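PDB 6CL6: tail fiber protein from Pseudomonas aeruginosa, which forms the trimeric fiber of the R2 pyocin, a contractile injection system, and probably binds receptors on the surface of target bacteria. Local coordinates for residues 302-316 / 353-367. Sequence-based numbering, arbitrary orientation.
Sequences GQVTCPADADASITF and AVIRNGYFAQAVLSW. With CA (calcium ion), chain I.
A calcium site closes one end of this beta sandwich, where Asp-309 OD1 and Gly-358 O each bind the ion at 2.4 Å. Four waters and Pro-337 O of a second subunit complete the shell, so the metal ties two chains together near the fiber's tip. Asp-309 supplies the negative charge. It sits at the third position of a type II turn, Pro-307 to Ala-310, and its N donates to Tyr-359 O. Asn-357 braces its own loop, 358-362, and ties it across to the turn: its OD1 accepts from Tyr-359 N, closing an Asx turn, and also from Gln-331 NE2, and its ND2 reaches Pro-307 O at 3.0 Å, from above that carbonyl's plane, as well as Ala-361 O. With CG anti to the backbone N (chi1 172°), its amide spans two connections that each pass from one sheet to the other.

Behind the site the strands pair antiparallel in two layers, 302-306 with 363-367 and 310-315 with 353-357, consistent with the H-type lectin clan to which the domain belongs. Between the layers lie small or branched apolar groups: Cys-306 SG rests 3.9 Å from Ile-355 CG2, and Val-304 CG1 meets Ile-355 CG1. Farther from the calcium, Trp-367 lies between the layers as a broad plate. Ile-314 CD1 lies over one face, 3.4 Å from the five-membered ring's centroid, a CH-pi contact, while Gly-302, lacking a side chain, lets its backbone lie against the other. Phe-316 turns its edge toward the face of the six-membered ring in an offset edge-to-face pair, planes 61° apart. Buried NE1 donates to a water, which in turn donates to Gln-303 O.

On the outer face of the second layer, the extended Arg-356 forms a salt bridge, NH1 to Asp-311 OD1 at 2.9 Å, from above the carboxylate plane; a second joins OD2 to Arg-346 NH2, and Arg-356 NE bonds to Phe-335 O of the second subunit.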
loop_
_atom_site.group_PDB
_atom_site.type_symbol
_atom_site.label_atom_id
_atom_site.label_comp_id
_atom_site.label_asym_id
_atom_site.label_seq_id
_atom_site.Cartn_x
_atom_site.Cartn_y
_atom_site.Cartn_z
ATOM N N GLY A 302 20.289 54.616 77.214
ATOM C CA GLY A 302 20.011 56.036 77.221
ATOM C C GLY A 302 20.822 56.698 78.321
ATOM O O GLY A 302 21.709 56.083 78.919
ATOM N N GLN A 303 20.518 57.967 78.555
ATOM C CA GLN A 303 21.158 58.724 79.630
ATOM C C GLN A 303 20.090 59.536 80.348
ATOM O O GLN A 303 19.032 59.817 79.791
ATOM C CB GLN A 303 22.257 59.657 79.125
ATOM C CG GLN A 303 23.291 59.017 78.225
ATOM C CD GLN A 303 22.810 58.896 76.776
ATOM O OE1 GLN A 303 22.178 59.818 76.242
ATOM N NE2 GLN A 303 23.103 57.754 76.134
ATOM N N VAL A 304 20.379 59.921 81.595
ATOM C CA VAL A 304 19.402 60.650 82.393
ATOM C C VAL A 304 20.145 61.508 83.402
ATOM O O VAL A 304 21.169 61.097 83.944
ATOM C CB VAL A 304 18.408 59.675 83.072
ATOM C CG1 VAL A 304 19.097 58.800 84.089
ATOM C CG2 VAL A 304 17.249 60.422 83.691
ATOM N N THR A 305 19.628 62.713 83.644
ATOM C CA THR A 305 20.156 63.584 84.705
ATOM C C THR A 305 19.438 63.247 86.001
ATOM O O THR A 305 18.198 63.299 86.066
ATOM C CB THR A 305 19.978 65.057 84.354
ATOM O OG1 THR A 305 20.732 65.362 83.172
ATOM C CG2 THR A 305 20.496 65.952 85.510
ATOM N N CYS A 306 20.209 62.878 87.012
ATOM C CA CYS A 306 19.688 62.538 88.327
ATOM C C CYS A 306 20.024 63.652 89.329
ATOM O O CYS A 306 21.078 64.300 89.219
ATOM C CB CYS A 306 20.285 61.215 88.854
ATOM S SG CYS A 306 19.951 59.788 87.884
ATOM N N PRO A 307 19.169 63.897 90.310
ATOM C CA PRO A 307 19.526 64.840 91.379
ATOM C C PRO A 307 20.508 64.181 92.337
ATOM O O PRO A 307 20.700 62.966 92.337
ATOM C CB PRO A 307 18.198 65.137 92.078
ATOM C CG PRO A 307 17.156 64.180 91.467
ATOM C CD PRO A 307 17.960 63.152 90.666
ATOM N N ALA A 308 21.126 65.013 93.178
ATOM C CA ALA A 308 22.043 64.499 94.190
ATOM C C ALA A 308 21.330 63.480 95.075
ATOM O O ALA A 308 20.216 63.715 95.528
ATOM C CB ALA A 308 22.563 65.664 95.035
ATOM N N ASP A 309 21.972 62.336 95.314
ATOM C CA ASP A 309 21.499 61.374 96.313
ATOM C C ASP A 309 20.022 61.037 96.137
ATOM O O ASP A 309 19.274 60.967 97.107
ATOM C CB ASP A 309 21.738 61.934 97.749
ATOM C CG ASP A 309 23.204 62.039 98.122
ATOM O OD1 ASP A 309 24.021 61.186 97.692
ATOM O OD2 ASP A 309 23.546 62.982 98.880
ATOM N N ALA A 310 19.586 60.796 94.900
ATOM C CA ALA A 310 18.145 60.696 94.642
ATOM C C ALA A 310 17.898 60.002 93.305
ATOM O O ALA A 310 18.831 59.698 92.564
ATOM C CB ALA A 310 17.481 62.078 94.654
ATOM N N ASP A 311 16.615 59.797 92.994
ATOM C CA ASP A 311 16.176 59.056 91.820
ATOM C C ASP A 311 15.810 59.963 90.651
ATOM O O ASP A 311 15.429 61.127 90.811
ATOM C CB ASP A 311 14.939 58.200 92.133
ATOM C CG ASP A 311 15.203 57.105 93.130
ATOM O OD1 ASP A 311 16.320 56.576 93.177
ATOM O OD2 ASP A 311 14.259 56.769 93.870
ATOM N N ALA A 312 15.885 59.385 89.459
ATOM C CA ALA A 312 15.255 59.949 88.273
ATOM C C ALA A 312 14.635 58.804 87.498
ATOM O O ALA A 312 15.209 57.705 87.422
ATOM C CB ALA A 312 16.242 60.719 87.384
ATOM N N SER A 313 13.478 59.075 86.892
ATOM C CA SER A 313 12.774 58.093 86.087
ATOM C C SER A 313 13.248 58.146 84.646
ATOM O O SER A 313 13.598 59.207 84.129
ATOM C CB SER A 313 11.267 58.359 86.138
ATOM O OG SER A 313 10.765 58.136 87.439
ATOM N N ILE A 314 13.277 56.981 83.995
ATOM C CA ILE A 314 13.597 56.930 82.578
ATOM C C ILE A 314 12.445 56.257 81.847
ATOM O O ILE A 314 11.682 55.472 82.418
ATOM C CB ILE A 314 14.921 56.193 82.258
ATOM C CG1 ILE A 314 14.872 54.748 82.760
ATOM C CG2 ILE A 314 16.118 56.953 82.853
ATOM C CD1 ILE A 314 15.983 53.835 82.174
ATOM N N THR A 315 12.339 56.574 80.569
ATOM C CA THR A 315 11.403 55.920 79.659
ATOM C C THR A 315 12.201 55.246 78.561
ATOM O O THR A 315 13.062 55.881 77.921
ATOM C CB THR A 315 10.407 56.925 79.060
ATOM O OG1 THR A 315 9.664 57.541 80.116
ATOM C CG2 THR A 315 9.439 56.215 78.108
ATOM N N PHE A 316 11.932 53.954 78.352
ATOM C CA PHE A 316 12.686 53.186 77.383
ATOM C C PHE A 316 12.403 53.693 75.973
ATOM O O PHE A 316 11.261 54.041 75.660
ATOM C CB PHE A 316 12.311 51.712 77.479
ATOM C CG PHE A 316 12.594 51.098 78.818
ATOM C CD1 PHE A 316 13.804 51.302 79.458
ATOM C CD2 PHE A 316 11.639 50.325 79.445
ATOM C CE1 PHE A 316 14.054 50.721 80.685
ATOM C CE2 PHE A 316 11.886 49.754 80.670
ATOM C CZ PHE A 316 13.092 49.938 81.289
ATOM N N ALA A 353 11.743 52.833 84.130
ATOM C CA ALA A 353 12.520 52.318 85.240
ATOM C C ALA A 353 13.013 53.498 86.063
ATOM O O ALA A 353 12.861 54.672 85.680
ATOM C CB ALA A 353 13.678 51.461 84.760
ATOM N N VAL A 354 13.616 53.177 87.212
ATOM C CA VAL A 354 14.073 54.198 88.161
ATOM C C VAL A 354 15.579 54.067 88.328
ATOM O O VAL A 354 16.084 52.982 88.643
ATOM C CB VAL A 354 13.369 54.078 89.519
ATOM C CG1 VAL A 354 13.871 55.170 90.481
ATOM C CG2 VAL A 354 11.844 54.184 89.330
ATOM N N ILE A 355 16.282 55.166 88.083
ATOM C CA ILE A 355 17.730 55.234 88.182
ATOM C C ILE A 355 18.063 55.989 89.463
ATOM O O ILE A 355 17.604 57.124 89.664
ATOM C CB ILE A 355 18.362 55.904 86.957
ATOM C CG1 ILE A 355 17.985 55.173 85.659
ATOM C CG2 ILE A 355 19.877 55.973 87.118
ATOM C CD1 ILE A 355 18.309 53.680 85.641
ATOM N N ARG A 356 18.851 55.356 90.330
ATOM C CA ARG A 356 19.253 55.954 91.605
ATOM C C ARG A 356 20.679 56.477 91.510
ATOM O O ARG A 356 21.584 55.755 91.076
ATOM C CB ARG A 356 19.133 54.939 92.733
ATOM C CG ARG A 356 19.195 55.539 94.131
ATOM C CD ARG A 356 18.686 54.514 95.125
ATOM N NE ARG A 356 18.529 55.023 96.483
ATOM C CZ ARG A 356 17.510 55.777 96.893
ATOM N NH1 ARG A 356 16.578 56.163 96.040
ATOM N NH2 ARG A 356 17.441 56.163 98.158
ATOM N N ASN A 357 20.882 57.718 91.953
ATOM C CA ASN A 357 22.199 58.348 91.953
ATOM C C ASN A 357 22.680 58.534 93.380
ATOM O O ASN A 357 22.163 59.385 94.115
ATOM C CB ASN A 357 22.150 59.680 91.227
ATOM C CG ASN A 357 23.424 60.457 91.357
ATOM O OD1 ASN A 357 24.510 59.893 91.392
ATOM N ND2 ASN A 357 23.295 61.778 91.461
ATOM N N GLY A 358 23.669 57.738 93.775
ATOM C CA GLY A 358 24.268 57.882 95.092
ATOM C C GLY A 358 25.275 58.995 95.232
ATOM O O GLY A 358 25.689 59.271 96.344
ATOM N N TYR A 359 25.664 59.650 94.134
ATOM C CA TYR A 359 26.645 60.735 94.208
ATOM C C TYR A 359 25.972 62.003 94.727
ATOM O O TYR A 359 24.813 62.275 94.382
ATOM C CB TYR A 359 27.236 61.009 92.839
ATOM C CG TYR A 359 28.343 62.049 92.832
ATOM C CD1 TYR A 359 29.433 61.925 93.652
ATOM C CD2 TYR A 359 28.316 63.121 91.943
ATOM C CE1 TYR A 359 30.451 62.881 93.648
ATOM C CE2 TYR A 359 29.299 64.046 91.905
ATOM C CZ TYR A 359 30.380 63.932 92.773
ATOM O OH TYR A 359 31.375 64.860 92.742
ATOM N N PHE A 360 26.710 62.802 95.510
ATOM C CA PHE A 360 26.132 63.936 96.231
ATOM C C PHE A 360 26.056 65.204 95.398
ATOM O O PHE A 360 26.272 66.315 95.909
ATOM C CB PHE A 360 26.886 64.164 97.545
ATOM C CG PHE A 360 28.341 64.576 97.431
ATOM C CD1 PHE A 360 28.958 64.848 96.234
ATOM C CD2 PHE A 360 29.093 64.702 98.608
ATOM C CE1 PHE A 360 30.290 65.258 96.178
ATOM C CE2 PHE A 360 30.435 65.116 98.568
ATOM C CZ PHE A 360 31.035 65.401 97.363
ATOM N N ALA A 361 25.773 65.066 94.098
ATOM C CA ALA A 361 25.562 66.205 93.222
ATOM C C ALA A 361 24.736 65.749 92.033
ATOM O O ALA A 361 24.757 64.577 91.669
ATOM C CB ALA A 361 26.868 66.826 92.728
ATOM N N GLN A 362 24.003 66.687 91.438
ATOM C CA GLN A 362 23.334 66.411 90.172
ATOM C C GLN A 362 24.334 65.813 89.188
ATOM O O GLN A 362 25.455 66.318 89.039
ATOM C CB GLN A 362 22.737 67.698 89.602
ATOM C CG GLN A 362 21.944 67.507 88.316
ATOM C CD GLN A 362 21.178 68.745 87.871
ATOM O OE1 GLN A 362 20.025 68.947 88.260
ATOM N NE2 GLN A 362 21.825 69.587 87.071
ATOM N N ALA A 363 23.924 64.740 88.501
ATOM C CA ALA A 363 24.876 64.043 87.672
ATOM C C ALA A 363 24.150 63.298 86.569
ATOM O O ALA A 363 23.034 62.823 86.750
ATOM C CB ALA A 363 25.745 63.051 88.450
ATOM N N VAL A 364 24.823 63.186 85.442
ATOM C CA VAL A 364 24.300 62.431 84.306
ATOM C C VAL A 364 24.739 60.983 84.449
ATOM O O VAL A 364 25.933 60.702 84.571
ATOM C CB VAL A 364 24.773 63.014 82.977
ATOM C CG1 VAL A 364 24.316 62.105 81.860
ATOM C CG2 VAL A 364 24.209 64.437 82.779
ATOM N N LEU A 365 23.770 60.071 84.440
ATOM C CA LEU A 365 24.025 58.642 84.469
ATOM C C LEU A 365 23.548 58.015 83.164
ATOM O O LEU A 365 22.456 58.327 82.667
ATOM C CB LEU A 365 23.316 57.982 85.653
ATOM C CG LEU A 365 24.029 58.110 87.021
ATOM C CD1 LEU A 365 24.157 59.565 87.465
ATOM C CD2 LEU A 365 23.278 57.281 88.064
ATOM N N SER A 366 24.375 57.159 82.598
ATOM C CA SER A 366 23.922 56.337 81.483
ATOM C C SER A 366 23.365 55.032 82.031
ATOM O O SER A 366 23.583 54.671 83.196
ATOM C CB SER A 366 25.051 56.072 80.495
ATOM O OG SER A 366 26.127 55.402 81.123
ATOM N N TRP A 367 22.611 54.329 81.183
ATOM C CA TRP A 367 21.964 53.117 81.609
ATOM C C TRP A 367 21.780 52.161 80.432
ATOM O O TRP A 367 21.754 52.566 79.269
ATOM C CB TRP A 367 20.610 53.430 82.257
ATOM C CG TRP A 367 19.634 54.089 81.338
ATOM C CD1 TRP A 367 19.358 55.418 81.268
ATOM C CD2 TRP A 367 18.816 53.455 80.355
ATOM N NE1 TRP A 367 18.397 55.655 80.314
ATOM C CE2 TRP A 367 18.056 54.466 79.727
ATOM C CE3 TRP A 367 18.639 52.139 79.950
ATOM C CZ2 TRP A 367 17.147 54.189 78.702
ATOM C CZ3 TRP A 367 17.732 51.862 78.914
ATOM C CH2 TRP A 367 17.001 52.881 78.314
HETATM CA CA CA I . 25.827 59.941 98.617
HETATM O O HOH W 1 17.044 57.919 79.206
HETATM O O HOH W 2 25.832 62.070 99.897
HETATM O O HOH W 3 27.888 60.829 97.727
HETATM O O HOH W 4 25.890 57.463 98.360
HETATM O O HOH W 5 27.133 59.402 100.541
#